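Long-range contacts in putative lipoprotein (Bacteroides ovatus, PDB 3OQQ), which is of unknown function but binds calcium ions and is probably an extracellular lipoprotein: residues D133-I137 with Y360-V364; G171-E175 with L305-G310. All coordinates share one frame; numbering follows the deposited sequence.

Interaction 1: D133-I137 with Y360-V364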
# COMPACT_ATOMS: atom_id res chain seq x y z
N ASP A 133 9.32 -13.50 -8.06
CA ASP A 133 8.96 -13.44 -9.48
C ASP A 133 8.85 -14.79 -10.18
O ASP A 133 8.65 -14.82 -11.39
CB ASP A 133 10.00 -12.58 -10.23
CG ASP A 133 11.45 -13.05 -10.14
OD1 ASP A 133 11.68 -14.25 -9.84
OD2 ASP A 133 12.35 -12.20 -10.29
N GLY A 134 9.03 -15.88 -9.45
CA GLY A 134 9.12 -17.21 -10.04
C GLY A 134 7.86 -18.01 -10.23
O GLY A 134 7.94 -19.07 -10.86
N TRP A 135 6.71 -17.56 -9.68
CA TRP A 135 5.42 -18.26 -9.80
C TRP A 135 5.24 -18.80 -11.24
O TRP A 135 5.48 -18.05 -12.18
CB TRP A 135 4.24 -17.31 -9.42
CG TRP A 135 2.89 -17.93 -9.60
CD1 TRP A 135 2.28 -18.83 -8.76
CD2 TRP A 135 2.07 -17.87 -10.79
NE1 TRP A 135 1.09 -19.27 -9.32
CE2 TRP A 135 0.95 -18.70 -10.56
CE3 TRP A 135 2.14 -17.13 -11.98
CZ2 TRP A 135 -0.08 -18.84 -11.51
CZ3 TRP A 135 1.13 -17.28 -12.93
CH2 TRP A 135 0.04 -18.13 -12.69
N PRO A 136 4.87 -20.09 -11.47
CA PRO A 136 4.44 -21.11 -10.49
C PRO A 136 5.58 -21.94 -9.87
O PRO A 136 5.28 -22.94 -9.23
CB PRO A 136 3.50 -21.99 -11.34
CG PRO A 136 4.11 -21.96 -12.69
CD PRO A 136 4.65 -20.57 -12.85
N ILE A 137 6.85 -21.51 -10.00
CA ILE A 137 8.00 -22.21 -9.43
C ILE A 137 8.40 -21.57 -8.09
O ILE A 137 8.41 -20.33 -7.98
CB ILE A 137 9.20 -22.26 -10.42
CG1 ILE A 137 8.79 -22.99 -11.73
CG2 ILE A 137 10.45 -22.94 -9.77
CD1 ILE A 137 9.74 -22.77 -12.87
N TYR A 360 -4.36 -17.45 -16.27
CA TYR A 360 -4.09 -17.99 -14.94
C TYR A 360 -4.65 -19.38 -14.83
O TYR A 360 -3.93 -20.28 -14.39
CB TYR A 360 -4.68 -17.08 -13.83
CG TYR A 360 -4.55 -17.66 -12.43
CD1 TYR A 360 -3.41 -17.44 -11.66
CD2 TYR A 360 -5.56 -18.45 -11.89
CE1 TYR A 360 -3.30 -17.95 -10.36
CE2 TYR A 360 -5.45 -18.99 -10.61
CZ TYR A 360 -4.32 -18.74 -9.85
OH TYR A 360 -4.19 -19.27 -8.59
N GLU A 361 -5.92 -19.56 -15.23
CA GLU A 361 -6.63 -20.84 -15.19
C GLU A 361 -5.97 -21.88 -16.09
O GLU A 361 -5.83 -23.02 -15.66
CB GLU A 361 -8.11 -20.64 -15.56
CG GLU A 361 -8.87 -20.01 -14.41
CD GLU A 361 -10.32 -19.63 -14.60
OE1 GLU A 361 -10.86 -19.85 -15.71
OE2 GLU A 361 -10.92 -19.10 -13.64
N ALA A 362 -5.53 -21.49 -17.30
CA ALA A 362 -4.87 -22.40 -18.24
C ALA A 362 -3.51 -22.88 -17.71
O ALA A 362 -3.16 -24.03 -17.89
CB ALA A 362 -4.70 -21.73 -19.59
N LEU A 363 -2.77 -21.98 -17.04
CA LEU A 363 -1.45 -22.19 -16.46
C LEU A 363 -1.50 -23.12 -15.25
O LEU A 363 -0.66 -24.03 -15.14
CB LEU A 363 -0.87 -20.83 -16.04
CG LEU A 363 0.62 -20.66 -16.15
CD1 LEU A 363 0.95 -19.26 -16.64
CD2 LEU A 363 1.29 -20.86 -14.82
N VAL A 364 -2.43 -22.87 -14.32
CA VAL A 364 -2.51 -23.64 -13.08
C VAL A 364 -3.17 -25.04 -13.28
O VAL A 364 -3.01 -25.91 -12.42
CB VAL A 364 -3.22 -22.85 -11.94
CG1 VAL A 364 -2.52 -21.51 -11.66
CG2 VAL A 364 -4.69 -22.62 -12.24
O HOH W 1 -1.42 -20.41 -8.58
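Trp135 extends the six-membered part of its indole toward helix 357-364 and meets Tyr360 and Val364 there in the closely packed half of the contact. The two aromatic planes are almost parallel, 5° apart, yet they are slid past one another: the ring centroids lie 5.5 Å apart and overlap is slight. The closest approach is between Trp135 CZ2 and Tyr360 CE1, at 3.5 Å. With its CG anti to the backbone N (chi1 177°), Trp135 points across the gap. Val364 CG1 wedges into this join. It lies over the rim of one Tyr360 face and at the edge of the indole, near the indole plane, 3.6 Å from Trp135 CZ2.

Toward the partly exposed Leu363 and Pro136 the contact thins to a single methyl: Leu363 CD2 touches both Trp135 CH2 and Pro136 CG, each at 3.7 Å, with the leucine side chain crossing the proline at about a right angle. The peptide bond before Pro136 is cis, and Pro136 CB sits above one face of the preceding indole, offset toward its rim.

Other residues pin the tryptophan: Trp384 meets its ring edge-to-face, and Lys343 NZ bonds to its carbonyl oxygen. The loop also reaches toward a metal site, because Asp133 N bonds to the calcium ligand Asp149.

The polar ends are joined through water 1, which lies in the indole plane, accepts from Trp135 NE1 at 2.9 Å and is 3.0 Å from Tyr360 OH. That hydroxyl is also bonded to Tyr376 N. Direct contact between loop and helix is thus entirely apolar, so shape and van der Waals fit probably hold them together, while the water lets the indole N-H be satisfied without breaking the ring packing.

Interaction 2: G171-E175 with L305-G310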
# COMPACT_ATOMS: atom_id res chain seq x y z
N GLY A 171 -23.39 14.28 1.20
CA GLY A 171 -23.15 14.82 -0.14
C GLY A 171 -21.65 14.83 -0.39
O GLY A 171 -20.97 13.87 -0.03
N GLY A 172 -21.15 15.93 -0.95
CA GLY A 172 -19.73 16.11 -1.25
C GLY A 172 -19.14 14.98 -2.07
O GLY A 172 -19.80 14.46 -2.98
N LYS A 173 -17.90 14.59 -1.75
CA LYS A 173 -17.23 13.50 -2.46
C LYS A 173 -16.07 12.94 -1.66
O LYS A 173 -15.73 13.48 -0.61
CB LYS A 173 -16.74 13.94 -3.86
CG LYS A 173 -15.73 15.08 -3.88
CD LYS A 173 -15.82 15.82 -5.20
CE LYS A 173 -14.74 16.87 -5.34
NZ LYS A 173 -14.71 17.43 -6.72
N GLU A 174 -15.48 11.84 -2.16
CA GLU A 174 -14.30 11.18 -1.61
C GLU A 174 -13.19 11.33 -2.60
O GLU A 174 -13.43 11.45 -3.81
CB GLU A 174 -14.54 9.68 -1.34
CG GLU A 174 -15.59 9.34 -0.31
CD GLU A 174 -17.01 9.71 -0.69
OE1 GLU A 174 -17.49 9.26 -1.75
OE2 GLU A 174 -17.63 10.48 0.08
N GLU A 175 -11.98 11.31 -2.10
CA GLU A 175 -10.76 11.34 -2.87
C GLU A 175 -9.89 10.24 -2.39
O GLU A 175 -9.95 9.88 -1.22
CB GLU A 175 -10.04 12.67 -2.71
CG GLU A 175 -10.38 13.67 -3.79
CD GLU A 175 -9.48 14.88 -3.74
OE1 GLU A 175 -8.26 14.71 -3.49
OE2 GLU A 175 -9.99 16.00 -3.99
N LEU A 305 -7.63 9.85 -7.38
CA LEU A 305 -8.94 9.50 -7.96
C LEU A 305 -10.00 10.31 -7.24
O LEU A 305 -10.11 10.20 -6.02
CB LEU A 305 -9.24 8.00 -7.85
CG LEU A 305 -8.17 7.04 -8.37
CD1 LEU A 305 -8.45 5.67 -7.91
CD2 LEU A 305 -8.08 7.04 -9.88
N ILE A 306 -10.73 11.16 -7.98
CA ILE A 306 -11.75 12.05 -7.42
C ILE A 306 -13.10 11.40 -7.66
O ILE A 306 -13.47 11.12 -8.82
CB ILE A 306 -11.64 13.50 -7.97
CG1 ILE A 306 -10.24 14.09 -7.70
CG2 ILE A 306 -12.71 14.43 -7.36
CD1 ILE A 306 -9.37 14.25 -8.95
N GLY A 307 -13.80 11.14 -6.56
CA GLY A 307 -15.11 10.50 -6.60
C GLY A 307 -16.18 11.35 -7.24
O GLY A 307 -16.12 12.59 -7.18
N LYS A 308 -17.17 10.70 -7.88
CA LYS A 308 -18.32 11.33 -8.52
C LYS A 308 -19.11 12.12 -7.49
O LYS A 308 -19.33 11.65 -6.36
CB LYS A 308 -19.26 10.28 -9.17
CG LYS A 308 -18.83 9.78 -10.52
CD LYS A 308 -19.63 10.42 -11.65
CE LYS A 308 -19.51 9.65 -12.94
NZ LYS A 308 -18.12 9.66 -13.49
N GLU A 309 -19.49 13.33 -7.85
CA GLU A 309 -20.28 14.20 -6.99
C GLU A 309 -21.74 14.00 -7.37
O GLU A 309 -22.03 13.58 -8.49
CB GLU A 309 -19.82 15.64 -7.20
CG GLU A 309 -19.82 16.53 -5.98
CD GLU A 309 -19.34 17.93 -6.32
OE1 GLU A 309 -18.10 18.13 -6.35
OE2 GLU A 309 -20.18 18.79 -6.63
N GLY A 310 -22.65 14.29 -6.45
CA GLY A 310 -24.09 14.21 -6.69
C GLY A 310 -24.73 12.83 -6.85
O GLY A 310 -25.86 12.74 -7.32
O HOH W 2 -17.37 10.33 -4.19
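The carboxylate of Glu309 meets Lys173 through one oxygen, OE1, which lies beside the end of the lysine chain, 3.4 Å from Lys173 CD and 3.5 Å from Lys173 NZ; the latter is a salt bridge with a weak hydrogen bond. The Glu175 side chain lies alongside Ile306, pointing the same way, with its CG 3.9 Å from Ile306 CG1; its carboxylate forms a salt bridge with Arg304. Lys173, extended beyond CG, runs alongside the other branch of Ile306, its NZ 3.7 Å from Ile306 CG2. Shortening Lys173 to an alanine would probably leave Glu309 without this partner and uncover the CG2 methyl of Ile306.

Between the backbones, Glu175 and Ile306 form an antiparallel non-hydrogen-bonded pair, supported by a CA-H...O contact from Glu175 to Leu305 O. Next to it, Gly307 N donates to Glu174 O at 2.8 Å, with an angle of 153° at the hydrogen. Beyond this bond the chains part, and water 2 bridges them: it accepts from Glu174 N and donates to Lys308 O, while a 2.7 Å bond to Glu174 OE1 ties in the side chain.

The two strands are antiparallel neighbours, with strand 150-161 on the far side of 173-184 and strand 205-215 on the far side of 298-307. Helix 314-328 packs on Glu174, whose carboxylate reaches Arg316 and His162.

In the fold
The two contacts lie far apart, centres about 38 Å from each other and nearest atoms about 24 Å, and they share no strand or helix. Along the chain, interaction 2 is nested within the span closed by interaction 1. Both are partly buried and peripheral, but they join different elements. Interaction 1 sets a loop that follows strand 122-131 against the short helix 357-364, and its direct contacts are aromatic and aliphatic. Interaction 2 pairs the start of one strand with the end of another, so a backbone hydrogen bond, a long Lys173-Glu309 salt bridge and a water join the aliphatic contacts. In both, one water spans polar groups across the contact.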